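Local coordinates for protein hydrogenase-specific maturation endopeptidase (Thermococcus kodakarensis, PDB 5IJA) that probably acts as an endopeptidase in the maturation of [NiFe] hydrogenase, where proteases of its family trim the hydrogenase precursor, at residues Lys14-Gly19 with Ser87-Gly92; Thr38-Leu43 with Met91-Gly96. One frame throughout, in Å; residues are numbered along the deposited sequence.

Contact 1 of 2, residues Lys14-Gly19 with Ser87-Gly92; sequences KDDGAG and SAHFMG
Asp16 and His89 make this contact between them, one carboxylate meeting one imidazole. The NE2 corner of the ring gives its N-H to the acid, His89 NE2 lying 3.2 Å from Asp16 OD1, and the bond is nearly straight, 166° at the hydrogen. At the histidine end the approach is regular, with the oxygen close to the ring plane. At the acid end it is not: the donor stands above the carboxylate, 82° out of its plane, so the grip is probably weaker than an in-plane bond would be. The second oxygen lags behind, Asp16 OD2 being 3.7 Å from His89 NE2. Turned off the staggered positions (chi1 -106°), the carboxylate of Asp16 offers the ring a flat side, while His89 CG lies opposite its own carbonyl carbon, which brings NE2 to the acid of the loop.

Away from this one close junction the contact is loose. The nearest CA atoms, those of Asp16 and His89, are 9.0 Å apart, only 88 Å² is buried, and both residues remain partly exposed. An alanine at Asp16 would remove the carboxylate and would probably leave His89 NE2 without this acceptor and the ring freer to turn.

Backbone bonds order both segments around the pair. Asp16 lies in a short 3-10 turn, closed by Gly17 N to Lys14 O (3.0 Å), just before helix 18-28, and Ser87 is the N-cap residue of helix 88-103. Beneath the pair runs strand 52-59, where Asp16 touches Ala58 and His89 touches Asp57; His89 also rests on Leu8 of strand 3-8. The contact thus spans the starts of two helices above the parallel strands of the central sheet.

Contact 2 of 2, residues Thr38-Leu43 with Met91-Gly96; sequences TDIFRL and MGAIDG
Ile40 packs on Ala93 and Gly96 in a buried apolar contact between the loop that follows strand 33-37 and one side of helix 88-103, with a water bridge near one end. The CA atoms of Ile40 and Ala93 come within 5.2 Å, and their side chains meet at the base, Ile40 CB lying 3.8 Å from Ala93 CB. Ile40 CG1 stands opposite the backbone N (chi1 -168°), which leaves CG2 between N and the carbonyl carbon, directed at the helix backbone, where it sits 3.6 Å from Gly96 CA and equally near the carbonyl oxygen of Ala93. Gly96 has no side chain, and a CB there would run into this methyl group. Phe41 adds the end of its ring from the solvent side, its CZ 3.7 Å from Gly96 CA.

The polar link is a water that donates to Thr38 O and to Gly92 O (3.2 Å from the latter) and accepts from Ile40 N at 2.9 Å. Helix 88-103 is kinked here, the N atoms of Asp95 and Gly96 lacking bonds to the preceding turn, and Gly92 O is one of the carbonyls left to take the water instead.

On the loop, Asp39 OD1 accepts from Phe41 N at 3.3 Å, an Asx turn that shapes the connection. Leu43, further on, reaches Leu97 and Leu100 of the same helix and Leu4 and Leu6 of strand 3-8. The loop thus lies against a sheet-covering helix, within the alpha/beta fold of the hydrogenase maturation proteases.

In the fold
Both contacts use helix 88-103, contact 1 at its first turn and contact 2 further along, with their centres about 12 Å apart and Met91 and Gly92 common to both. They meet at His89, whose ND1 lies 4.0 Å from Thr38 CG2: the ring edge at NE2 points to Asp16, and the ring packs against the loop of contact 2 near its other nitrogen. Relatives in this family are thought to recognise nickel through two carboxylates and a histidine. Asp16, the neighbouring Asp57 and His89 probably correspond to that set, which would place contact 1 at the functional site and contact 2 beside it, where the loop of Thr38 packs against the helix that carries His89.

Contact 1 of 2, residues Lys14-Gly19 with Ser87-Gly92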
ATOM      1  N   LYS A  14       7.239  -9.007 -10.542  1.00 44.16           N
ATOM      2  CA  LYS A  14       5.924  -9.353 -11.080  1.00 47.69           C
ATOM      3  C   LYS A  14       4.789  -8.772 -10.255  1.00 44.43           C
ATOM      4  O   LYS A  14       4.587  -7.557 -10.236  1.00 45.49           O
ATOM      5  CB  LYS A  14       5.764 -10.873 -11.190  1.00 48.83           C
ATOM      6  CG  LYS A  14       6.423 -11.481 -12.413  1.00 49.89           C
ATOM      7  CD  LYS A  14       6.015 -12.944 -12.583  1.00 53.04           C
ATOM      8  CE  LYS A  14       6.631 -13.556 -13.832  1.00 59.00           C
ATOM      9  NZ  LYS A  14       6.610 -12.613 -14.991  1.00 61.57           N
ATOM     10  N   ASP A  15       4.059  -9.649  -9.578  1.00 45.51           N
ATOM     11  CA  ASP A  15       2.924  -9.229  -8.776  1.00 48.19           C
ATOM     12  C   ASP A  15       3.360  -8.424  -7.555  1.00 46.84           C
ATOM     13  O   ASP A  15       2.537  -7.753  -6.935  1.00 41.68           O
ATOM     14  CB  ASP A  15       2.091 -10.441  -8.345  1.00 41.17           C
ATOM     15  CG  ASP A  15       1.405 -11.128  -9.521  1.00 44.38           C
ATOM     16  OD1 ASP A  15       1.361 -10.536 -10.610  1.00 43.01           O
ATOM     17  OD2 ASP A  15       0.903 -12.255  -9.344  1.00 52.44           O
ATOM     18  N   ASP A  16       4.647  -8.472  -7.206  1.00 44.63           N
ATOM     19  CA  ASP A  16       5.123  -7.648  -6.095  1.00 46.10           C
ATOM     20  C   ASP A  16       5.189  -6.168  -6.487  1.00 43.16           C
ATOM     21  O   ASP A  16       5.522  -5.311  -5.665  1.00 43.95           O
ATOM     22  CB  ASP A  16       6.482  -8.135  -5.579  1.00 47.26           C
ATOM     23  CG  ASP A  16       6.378  -8.859  -4.239  1.00 50.89           C
ATOM     24  OD1 ASP A  16       5.304  -8.830  -3.596  1.00 55.20           O
ATOM     25  OD2 ASP A  16       7.383  -9.465  -3.812  1.00 61.47           O
ATOM     26  N   GLY A  17       4.840  -5.856  -7.731  1.00 38.04           N
ATOM     27  CA  GLY A  17       4.675  -4.475  -8.158  1.00 41.58           C
ATOM     28  C   GLY A  17       3.214  -4.033  -8.240  1.00 35.26           C
ATOM     29  O   GLY A  17       2.911  -2.972  -8.790  1.00 38.07           O
ATOM     30  N   ALA A  18       2.304  -4.840  -7.702  1.00 36.11           N
ATOM     31  CA  ALA A  18       0.872  -4.534  -7.840  1.00 35.87           C
ATOM     32  C   ALA A  18       0.534  -3.192  -7.181  1.00 35.31           C
ATOM     33  O   ALA A  18      -0.186  -2.359  -7.750  1.00 35.34           O
ATOM     34  CB  ALA A  18       0.050  -5.625  -7.257  1.00 37.44           C
ATOM     35  N   GLY A  19       1.086  -2.983  -5.992  1.00 36.51           N
ATOM     36  CA  GLY A  19       0.912  -1.726  -5.281  1.00 35.49           C
ATOM     37  C   GLY A  19       1.379  -0.523  -6.067  1.00 33.53           C
ATOM     38  O   GLY A  19       0.701   0.510  -6.091  1.00 35.15           O
ATOM     39  N   SER A  87       2.879  -8.904   4.001  1.00 57.92           N
ATOM     40  CA  SER A  87       3.566  -8.020   3.099  1.00 50.38           C
ATOM     41  C   SER A  87       4.884  -7.743   3.685  1.00 55.24           C
ATOM     42  O   SER A  87       5.020  -7.012   4.637  1.00 53.15           O
ATOM     43  CB  SER A  87       2.827  -6.736   2.892  1.00 51.28           C
ATOM     44  OG  SER A  87       2.684  -6.073   4.074  1.00 53.59           O
ATOM     45  N   ALA A  88       5.884  -8.260   3.013  1.00 59.20           N
ATOM     46  CA  ALA A  88       7.248  -8.058   3.408  1.00 58.17           C
ATOM     47  C   ALA A  88       7.460  -6.565   3.365  1.00 54.34           C
ATOM     48  O   ALA A  88       8.201  -6.031   4.159  1.00 50.35           O
ATOM     49  CB  ALA A  88       8.183  -8.756   2.442  1.00 53.14           C
ATOM     50  N   HIS A  89       6.841  -5.926   2.384  1.00 50.05           N
ATOM     51  CA  HIS A  89       7.074  -4.542   2.152  1.00 48.02           C
ATOM     52  C   HIS A  89       6.607  -3.618   3.247  1.00 45.31           C
ATOM     53  O   HIS A  89       7.380  -2.858   3.734  1.00 46.53           O
ATOM     54  CB  HIS A  89       6.363  -4.144   0.896  1.00 44.85           C
ATOM     55  CG  HIS A  89       6.638  -5.021  -0.268  1.00 48.78           C
ATOM     56  ND1 HIS A  89       7.826  -4.999  -0.945  1.00 50.75           N
ATOM     57  CD2 HIS A  89       5.855  -5.905  -0.915  1.00 49.84           C
ATOM     58  CE1 HIS A  89       7.777  -5.853  -1.943  1.00 47.99           C
ATOM     59  NE2 HIS A  89       6.592  -6.417  -1.943  1.00 47.81           N
ATOM     60  N   PHE A  90       5.382  -3.744   3.700  1.00 40.10           N
ATOM     61  CA  PHE A  90       4.936  -2.867   4.750  1.00 38.20           C
ATOM     62  C   PHE A  90       5.739  -3.203   5.977  1.00 43.63           C
ATOM     63  O   PHE A  90       6.158  -2.340   6.682  1.00 41.69           O
ATOM     64  CB  PHE A  90       3.445  -2.926   5.002  1.00 40.95           C
ATOM     65  CG  PHE A  90       2.963  -1.883   5.950  1.00 40.95           C
ATOM     66  CD1 PHE A  90       3.302  -0.574   5.775  1.00 41.53           C
ATOM     67  CD2 PHE A  90       2.218  -2.217   7.026  1.00 44.06           C
ATOM     68  CE1 PHE A  90       2.882   0.381   6.644  1.00 42.25           C
ATOM     69  CE2 PHE A  90       1.793  -1.272   7.910  1.00 46.84           C
ATOM     70  CZ  PHE A  90       2.116   0.030   7.710  1.00 47.26           C
ATOM     71  N   MET A  91       5.970  -4.483   6.201  1.00 40.48           N
ATOM     72  CA  MET A  91       6.775  -4.917   7.342  1.00 42.22           C
ATOM     73  C   MET A  91       8.135  -4.218   7.368  1.00 39.66           C
ATOM     74  O   MET A  91       8.646  -3.879   8.433  1.00 41.00           O
ATOM     75  CB  MET A  91       6.976  -6.436   7.322  1.00 43.69           C
ATOM     76  CG  MET A  91       5.713  -7.239   7.555  1.00 41.56           C
ATOM     77  SD  MET A  91       4.846  -6.818   9.063  1.00 47.74           S
ATOM     78  CE  MET A  91       6.125  -7.114  10.277  1.00 47.68           C
ATOM     79  N   GLY A  92       8.700  -3.989   6.190  1.00 34.12           N
ATOM     80  CA  GLY A  92       9.981  -3.317   6.074  1.00 39.41           C
ATOM     81  C   GLY A  92       9.890  -1.826   6.322  1.00 43.66           C
ATOM     82  O   GLY A  92      10.912  -1.158   6.493  1.00 39.81           O
TER

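Contact 2 of 2, residues Thr38-Leu43 with Met91-Gly96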
ATOM      1  N   THR A  38      10.306   0.354  -1.470  1.00 40.93           N
ATOM      2  CA  THR A  38      10.795  -0.383  -0.309  1.00 43.22           C
ATOM      3  C   THR A  38      11.524   0.526   0.678  1.00 44.80           C
ATOM      4  O   THR A  38      12.238   0.042   1.549  1.00 48.33           O
ATOM      5  CB  THR A  38      11.758  -1.532  -0.717  1.00 46.28           C
ATOM      6  OG1 THR A  38      12.836  -0.997  -1.492  1.00 51.95           O
ATOM      7  CG2 THR A  38      11.028  -2.600  -1.533  1.00 44.87           C
ATOM      8  N   ASP A  39      11.327   1.837   0.556  1.00 43.19           N
ATOM      9  CA  ASP A  39      12.044   2.798   1.390  1.00 41.94           C
ATOM     10  C   ASP A  39      11.120   3.852   2.007  1.00 33.77           C
ATOM     11  O   ASP A  39      10.882   4.891   1.410  1.00 35.07           O
ATOM     12  CB  ASP A  39      13.131   3.496   0.570  1.00 37.94           C
ATOM     13  CG  ASP A  39      13.949   4.485   1.398  1.00 43.16           C
ATOM     14  OD1 ASP A  39      13.895   4.427   2.646  1.00 41.55           O
ATOM     15  OD2 ASP A  39      14.668   5.304   0.791  1.00 46.01           O
ATOM     16  N   ILE A  40      10.653   3.588   3.217  1.00 38.95           N
ATOM     17  CA  ILE A  40       9.658   4.452   3.842  1.00 35.32           C
ATOM     18  C   ILE A  40      10.202   5.870   4.111  1.00 34.22           C
ATOM     19  O   ILE A  40       9.437   6.821   4.215  1.00 31.32           O
ATOM     20  CB  ILE A  40       9.132   3.806   5.147  1.00 35.44           C
ATOM     21  CG1 ILE A  40       7.890   4.539   5.643  1.00 33.75           C
ATOM     22  CG2 ILE A  40      10.214   3.757   6.200  1.00 35.34           C
ATOM     23  CD1 ILE A  40       6.787   4.574   4.611  1.00 33.61           C
ATOM     24  N   PHE A  41      11.519   6.033   4.179  1.00 34.06           N
ATOM     25  CA  PHE A  41      12.073   7.347   4.513  1.00 37.49           C
ATOM     26  C   PHE A  41      11.913   8.370   3.380  1.00 35.07           C
ATOM     27  O   PHE A  41      12.162   9.569   3.566  1.00 35.28           O
ATOM     28  CB  PHE A  41      13.540   7.204   4.931  1.00 34.64           C
ATOM     29  CG  PHE A  41      13.707   6.576   6.290  1.00 36.40           C
ATOM     30  CD1 PHE A  41      13.020   7.087   7.380  1.00 37.56           C
ATOM     31  CD2 PHE A  41      14.496   5.457   6.468  1.00 41.25           C
ATOM     32  CE1 PHE A  41      13.148   6.514   8.633  1.00 36.21           C
ATOM     33  CE2 PHE A  41      14.627   4.872   7.712  1.00 41.24           C
ATOM     34  CZ  PHE A  41      13.956   5.396   8.799  1.00 34.24           C
ATOM     35  N   ARG A  42      11.474   7.903   2.210  1.00 33.88           N
ATOM     36  CA  ARG A  42      11.040   8.808   1.148  1.00 30.32           C
ATOM     37  C   ARG A  42       9.909   9.719   1.609  1.00 35.81           C
ATOM     38  O   ARG A  42       9.695  10.802   1.079  1.00 33.41           O
ATOM     39  CB  ARG A  42      10.580   8.028  -0.085  1.00 34.26           C
ATOM     40  CG  ARG A  42      11.684   7.217  -0.763  1.00 37.36           C
ATOM     41  CD  ARG A  42      11.239   6.742  -2.139  1.00 41.26           C
ATOM     42  NE  ARG A  42      12.340   6.137  -2.889  1.00 51.66           N
ATOM     43  CZ  ARG A  42      12.199   5.514  -4.057  1.00 54.35           C
ATOM     44  NH1 ARG A  42      10.996   5.408  -4.614  1.00 51.90           N
ATOM     45  NH2 ARG A  42      13.259   4.994  -4.670  1.00 51.08           N
ATOM     46  N   LEU A  43       9.168   9.257   2.605  1.00 28.59           N
ATOM     47  CA  LEU A  43       8.054  10.015   3.108  1.00 32.24           C
ATOM     48  C   LEU A  43       8.497  11.288   3.836  1.00 30.06           C
ATOM     49  O   LEU A  43       7.739  12.253   3.923  1.00 31.45           O
ATOM     50  CB  LEU A  43       7.230   9.125   4.037  1.00 30.02           C
ATOM     51  CG  LEU A  43       5.981   9.712   4.693  1.00 27.11           C
ATOM     52  CD1 LEU A  43       4.948  10.193   3.694  1.00 29.26           C
ATOM     53  CD2 LEU A  43       5.407   8.637   5.574  1.00 26.73           C
ATOM     54  N   MET A  91       5.970  -4.483   6.201  1.00 40.48           N
ATOM     55  CA  MET A  91       6.775  -4.917   7.342  1.00 42.22           C
ATOM     56  C   MET A  91       8.135  -4.218   7.368  1.00 39.66           C
ATOM     57  O   MET A  91       8.646  -3.879   8.433  1.00 41.00           O
ATOM     58  CB  MET A  91       6.976  -6.436   7.322  1.00 43.69           C
ATOM     59  CG  MET A  91       5.713  -7.239   7.555  1.00 41.56           C
ATOM     60  SD  MET A  91       4.846  -6.818   9.063  1.00 47.74           S
ATOM     61  CE  MET A  91       6.125  -7.114  10.277  1.00 47.68           C
ATOM     62  N   GLY A  92       8.700  -3.989   6.190  1.00 34.12           N
ATOM     63  CA  GLY A  92       9.981  -3.317   6.074  1.00 39.41           C
ATOM     64  C   GLY A  92       9.890  -1.826   6.322  1.00 43.66           C
ATOM     65  O   GLY A  92      10.912  -1.158   6.493  1.00 39.81           O
ATOM     66  N   ALA A  93       8.660  -1.316   6.363  1.00 41.11           N
ATOM     67  CA  ALA A  93       8.398   0.118   6.479  1.00 40.67           C
ATOM     68  C   ALA A  93       7.974   0.536   7.875  1.00 40.60           C
ATOM     69  O   ALA A  93       8.032   1.720   8.221  1.00 39.50           O
ATOM     70  CB  ALA A  93       7.329   0.527   5.481  1.00 38.78           C
ATOM     71  N   ILE A  94       7.511  -0.427   8.663  1.00 34.53           N
ATOM     72  CA  ILE A  94       6.915  -0.135   9.962  1.00 38.88           C
ATOM     73  C   ILE A  94       7.828   0.660  10.896  1.00 41.07           C
ATOM     74  O   ILE A  94       7.392   1.640  11.491  1.00 39.47           O
ATOM     75  CB  ILE A  94       6.488  -1.424  10.685  1.00 42.26           C
ATOM     76  CG1 ILE A  94       5.207  -1.972  10.053  1.00 45.37           C
ATOM     77  CG2 ILE A  94       6.260  -1.166  12.167  1.00 49.27           C
ATOM     78  CD1 ILE A  94       4.628  -3.147  10.787  1.00 47.95           C
ATOM     79  N   ASP A  95       9.082   0.241  11.025  1.00 40.24           N
ATOM     80  CA  ASP A  95       9.998   0.882  11.968  1.00 41.90           C
ATOM     81  C   ASP A  95      10.231   2.347  11.582  1.00 39.45           C
ATOM     82  O   ASP A  95      10.171   3.249  12.426  1.00 39.05           O
ATOM     83  CB  ASP A  95      11.326   0.106  12.036  1.00 43.39           C
ATOM     84  CG  ASP A  95      11.256  -1.106  12.971  1.00 47.75           C
ATOM     85  OD1 ASP A  95      10.166  -1.390  13.513  1.00 47.05           O
ATOM     86  OD2 ASP A  95      12.291  -1.781  13.165  1.00 52.12           O
ATOM     87  N   GLY A  96      10.456   2.572  10.297  1.00 33.58           N
ATOM     88  CA  GLY A  96      10.692   3.903   9.772  1.00 34.06           C
ATOM     89  C   GLY A  96       9.434   4.744   9.865  1.00 35.51           C
ATOM     90  O   GLY A  96       9.498   5.936  10.161  1.00 31.80           O
TER
HETATM   91  O   HOH W   1      11.165   0.903   4.087  1.00 44.07           O